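Side-chain contacts in pectinesterase (Aspergillus niger, PDB 5C1E), which catalyses hydrolysis of the methyl esters of pectin to release methanol, and probably takes part in the soft-rotting of plant tissue: residues A[85-88]-A[89-92]; A[128-132]-A[133-137]. One frame throughout, in Å; residues are numbered along the deposited sequence. Where two conformers were deposited one is given.

Interaction 1 of 2, residues A[85-88]-A[89-92]; sequences AGSL and DKSA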
loop_
_atom_site.group_PDB
_atom_site.type_symbol
_atom_site.label_atom_id
_atom_site.label_comp_id
_atom_site.label_asym_id
_atom_site.label_seq_id
_atom_site.Cartn_x
_atom_site.Cartn_y
_atom_site.Cartn_z
ATOM N N ALA A 85 20.387 -3.328 4.656
ATOM C CA ALA A 85 19.773 -4.660 4.682
ATOM C C ALA A 85 20.244 -5.572 3.552
ATOM O O ALA A 85 20.197 -6.790 3.678
ATOM C CB ALA A 85 18.256 -4.545 4.644
ATOM N N GLY A 86 20.664 -4.989 2.438
ATOM C CA GLY A 86 21.134 -5.769 1.291
ATOM C C GLY A 86 20.169 -5.862 0.120
ATOM O O GLY A 86 20.577 -6.236 -0.967
ATOM N N SER A 87 18.888 -5.562 0.337
ATOM C CA SER A 87 17.922 -5.446 -0.759
ATOM C C SER A 87 16.700 -4.674 -0.295
ATOM O O SER A 87 16.522 -4.460 0.906
ATOM C CB SER A 87 17.469 -6.822 -1.239
ATOM O OG SER A 87 16.612 -7.435 -0.285
ATOM N N LEU A 88 15.862 -4.257 -1.242
ATOM C CA LEU A 88 14.569 -3.654 -0.889
ATOM C C LEU A 88 13.724 -4.562 -0.004
ATOM O O LEU A 88 13.230 -4.124 1.026
ATOM C CB LEU A 88 13.766 -3.311 -2.143
ATOM C CG LEU A 88 14.362 -2.166 -2.967
ATOM C CD1 LEU A 88 13.694 -2.158 -4.340
ATOM C CD2 LEU A 88 14.196 -0.839 -2.238
ATOM N N ASP A 89 13.566 -5.823 -0.412
ATOM C CA ASP A 89 12.767 -6.796 0.343
ATOM C C ASP A 89 13.280 -7.016 1.754
ATOM O O ASP A 89 12.489 -7.127 2.686
ATOM C CB ASP A 89 12.714 -8.149 -0.374
ATOM C CG ASP A 89 11.757 -8.146 -1.535
ATOM O OD1 ASP A 89 11.152 -7.088 -1.790
ATOM O OD2 ASP A 89 11.633 -9.186 -2.212
ATOM N N LYS A 90 14.600 -7.066 1.908
ATOM C CA LYS A 90 15.217 -7.274 3.225
ATOM C C LYS A 90 15.100 -6.070 4.140
ATOM O O LYS A 90 15.285 -6.224 5.340
ATOM C CB LYS A 90 16.694 -7.678 3.104
ATOM C CG LYS A 90 16.895 -9.086 2.587
ATOM C CD LYS A 90 18.365 -9.443 2.417
ATOM C CE LYS A 90 18.480 -10.840 1.833
ATOM N NZ LYS A 90 19.896 -11.247 1.589
ATOM N N SER A 91 14.815 -4.888 3.581
ATOM C CA SER A 91 14.600 -3.680 4.373
ATOM C C SER A 91 13.177 -3.583 4.927
ATOM O O SER A 91 12.901 -2.721 5.758
ATOM C CB SER A 91 14.897 -2.425 3.544
ATOM O OG SER A 91 13.826 -2.086 2.671
ATOM N N ALA A 92 12.281 -4.445 4.455
ATOM C CA ALA A 92 10.857 -4.305 4.754
ATOM C C ALA A 92 10.557 -4.691 6.180
ATOM O O ALA A 92 11.057 -5.694 6.669
ATOM C CB ALA A 92 10.021 -5.148 3.807
#
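Ser87 and Lys90 meet through a side-chain-to-backbone hydrogen bond: Lys90 N donates to Ser87 OG over 3.0 Å, and the N-H...O angle of 158° makes it the straightest of the measured bonds between 85-88 and 89-92. The hydroxyl is brought back over the turn because OG stands between its own backbone N and carbonyl carbon (chi1 72°). A weak backbone bond from Ser91 N to Ser87 O, 3.2 Å long, completes the pattern of an ST motif at the start of a stretch, 89-91, with helical backbone angles. A further acceptor, Leu88 O, is gripped by two donors of one residue. Ser91 OG donates to Leu88 O at 2.7 Å and lies close to the carbonyl plane. Ser91 N reaches Leu88 O at 3.1 Å from well above that plane, 64° out of it. Ser91 OG also bonds Val119 N, so this buried hydroxyl is engaged on two counts.

The motif sits where helix 82-85 ends and the chain heads for strand 94-96 of the parallel beta-helix; Gly86, with positive phi, makes the break.

Carbon contacts flank these bonds. Ala85 CB lies 3.5 Å from Lys90 C, against the peptide leading into Ser91. The Lys90 chain, extended beyond CG, passes Ser87 OG and Ala85 O: its CG is 3.3 Å from Ser87 OG, and its CD comes to 3.5 Å from Ala85 O.

Leu88 leaves the backbone away from 89-92, and its side chain touches Gln117, Asp140 and Tyr143. It is about 9 Å from the side chain of Asp161, the predicted active-site residue, which is consistent with a place beside the catalytic cleft. Asp89, modelled in two conformers, forms a salt bridge with Lys145 through OD2, and a glycerol, probably from the crystallisation liquor, lies beside the Ser87 side chain.

Interaction 2 of 2, residues A[128-132]-A[133-137]; sequences LGFYG and CQFSG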
loop_
_atom_site.group_PDB
_atom_site.type_symbol
_atom_site.label_atom_id
_atom_site.label_comp_id
_atom_site.label_asym_id
_atom_site.label_seq_id
_atom_site.Cartn_x
_atom_site.Cartn_y
_atom_site.Cartn_z
ATOM N N LEU A 128 -3.934 -10.174 -2.311
ATOM C CA LEU A 128 -3.611 -9.497 -1.059
ATOM C C LEU A 128 -4.607 -8.396 -0.778
ATOM O O LEU A 128 -4.855 -7.525 -1.632
ATOM C CB LEU A 128 -2.202 -8.905 -1.101
ATOM C CG LEU A 128 -1.105 -9.928 -1.402
ATOM C CD1 LEU A 128 0.262 -9.258 -1.273
ATOM C CD2 LEU A 128 -1.206 -11.159 -0.497
ATOM N N GLY A 129 -5.192 -8.436 0.412
ATOM C CA GLY A 129 -6.208 -7.446 0.810
ATOM C C GLY A 129 -5.810 -6.723 2.072
ATOM O O GLY A 129 -5.490 -7.366 3.077
ATOM N N PHE A 130 -5.835 -5.395 2.018
ATOM C CA PHE A 130 -5.470 -4.549 3.144
ATOM C C PHE A 130 -6.591 -3.553 3.417
ATOM O O PHE A 130 -7.000 -2.813 2.531
ATOM C CB PHE A 130 -4.152 -3.808 2.861
ATOM C CG PHE A 130 -2.994 -4.721 2.619
ATOM C CD1 PHE A 130 -2.704 -5.177 1.345
ATOM C CD2 PHE A 130 -2.185 -5.140 3.676
ATOM C CE1 PHE A 130 -1.621 -6.024 1.124
ATOM C CE2 PHE A 130 -1.112 -6.000 3.465
ATOM C CZ PHE A 130 -0.835 -6.445 2.191
ATOM N N TYR A 131 -7.070 -3.541 4.655
ATOM C CA TYR A 131 -8.265 -2.814 5.024
ATOM C C TYR A 131 -8.010 -1.992 6.273
ATOM O O TYR A 131 -7.709 -2.532 7.325
ATOM C CB TYR A 131 -9.389 -3.821 5.313
ATOM C CG TYR A 131 -9.650 -4.774 4.168
ATOM C CD1 TYR A 131 -10.525 -4.436 3.154
ATOM C CD2 TYR A 131 -9.003 -5.995 4.091
ATOM C CE1 TYR A 131 -10.765 -5.306 2.098
ATOM C CE2 TYR A 131 -9.229 -6.863 3.038
ATOM C CZ TYR A 131 -10.113 -6.507 2.049
ATOM O OH TYR A 131 -10.355 -7.365 1.010
ATOM N N GLY A 132 -8.139 -0.680 6.173
ATOM C CA GLY A 132 -7.970 0.160 7.343
ATOM C C GLY A 132 -6.580 0.135 7.932
ATOM O O GLY A 132 -6.424 0.346 9.136
ATOM N N CYS A 133 -5.559 -0.093 7.097
ATOM C CA CYS A 133 -4.175 -0.163 7.567
ATOM C C CYS A 133 -3.437 1.156 7.304
ATOM O O CYS A 133 -3.843 1.969 6.469
ATOM C CB CYS A 133 -3.428 -1.304 6.856
ATOM S SG CYS A 133 -4.031 -2.949 7.258
ATOM N N GLN A 134 -2.345 1.360 8.023
ATOM C CA GLN A 134 -1.435 2.454 7.705
ATOM C C GLN A 134 -0.078 1.924 7.298
ATOM O O GLN A 134 0.433 0.960 7.889
ATOM C CB GLN A 134 -1.263 3.402 8.889
ATOM C CG GLN A 134 -2.569 3.940 9.465
ATOM C CD GLN A 134 -2.338 5.006 10.523
ATOM O OE1 GLN A 134 -1.520 5.920 10.313
ATOM N NE2 GLN A 134 -3.076 4.930 11.659
ATOM N N PHE A 135 0.527 2.600 6.324
ATOM C CA PHE A 135 1.859 2.280 5.883
ATOM C C PHE A 135 2.642 3.574 5.826
ATOM O O PHE A 135 2.276 4.490 5.082
ATOM C CB PHE A 135 1.840 1.591 4.514
ATOM C CG PHE A 135 0.855 0.481 4.418
ATOM C CD1 PHE A 135 1.226 -0.805 4.769
ATOM C CD2 PHE A 135 -0.428 0.708 3.967
ATOM C CE1 PHE A 135 0.323 -1.844 4.691
ATOM C CE2 PHE A 135 -1.331 -0.334 3.874
ATOM C CZ PHE A 135 -0.951 -1.606 4.245
ATOM N N SER A 136 3.725 3.638 6.597
ATOM C CA SER A 136 4.480 4.874 6.779
ATOM C C SER A 136 5.977 4.714 6.536
ATOM O O SER A 136 6.606 3.761 7.011
ATOM C CB SER A 136 4.243 5.418 8.188
ATOM O OG SER A 136 2.884 5.777 8.361
ATOM N N GLY A 137 6.523 5.654 5.767
ATOM C CA GLY A 137 7.962 5.747 5.513
ATOM C C GLY A 137 8.260 7.068 4.844
ATOM O O GLY A 137 7.514 8.031 5.036
#
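Phe130 runs from CB toward Phe135, and within 4.2 Å its side chain meets that residue at one atom, Phe135 CZ. At the root, Phe130 CB is 4.1 Å from Phe135 CZ and makes a looser apolar contact, 4.5 Å, with Cys133 SG. One bond on, Phe130 CG is again 4.1 Å from Phe135 CZ. The approach tightens at the near ortho carbon, where Phe130 CD2 lies 3.8 Å from Phe135 CZ. Phe130 CD2 is met at the edge of the Phe135 ring, close to its plane. Centroids 5.7 Å apart and planes at 80° define an offset edge-to-face pair, in which Phe135 turns its edge toward the face of Phe130.

The two rings come together across a corner of the right-handed parallel beta-helix, between strand 128-131 of one sheet and strand 134-136 of the next. Gly132 makes the bend with positive phi (64°), and both rings point into the interior. Within the corner, Cys133 folds back: with SG beside its own backbone N (chi1 -66°), the sulfur comes to 3.7 Å from Tyr131 O.

The Phe130 ring as a whole also stacks on Tyr151 of strand 148-152, the neighbouring strand of its sheet. Both phenylalanines also touch Met103 and Leu121, while Asn72 ND2 hydrogen-bonds Gly132 O at the bend.

How the interactions relate
Interaction 1 closes before interaction 2 opens along the chain; their centres are 19 Å apart and their nearest atoms about 9 Å, without touching. The first belongs to the loop between helix 82-85 and strand 94-96, outside the regular coil, whereas the second joins consecutive strands belonging to two different parallel sheets within it. The third sheet connects them: strand 94-96 follows interaction 1, and its neighbour, strand 121-124, touches both, through Val122 touching Asp89 and Ala92 and through Leu121 against Phe130 and Phe135. One contact thus shapes a loop probably bordering the catalytic cleft, and the other packs part of the interior of the beta-helix that carries it.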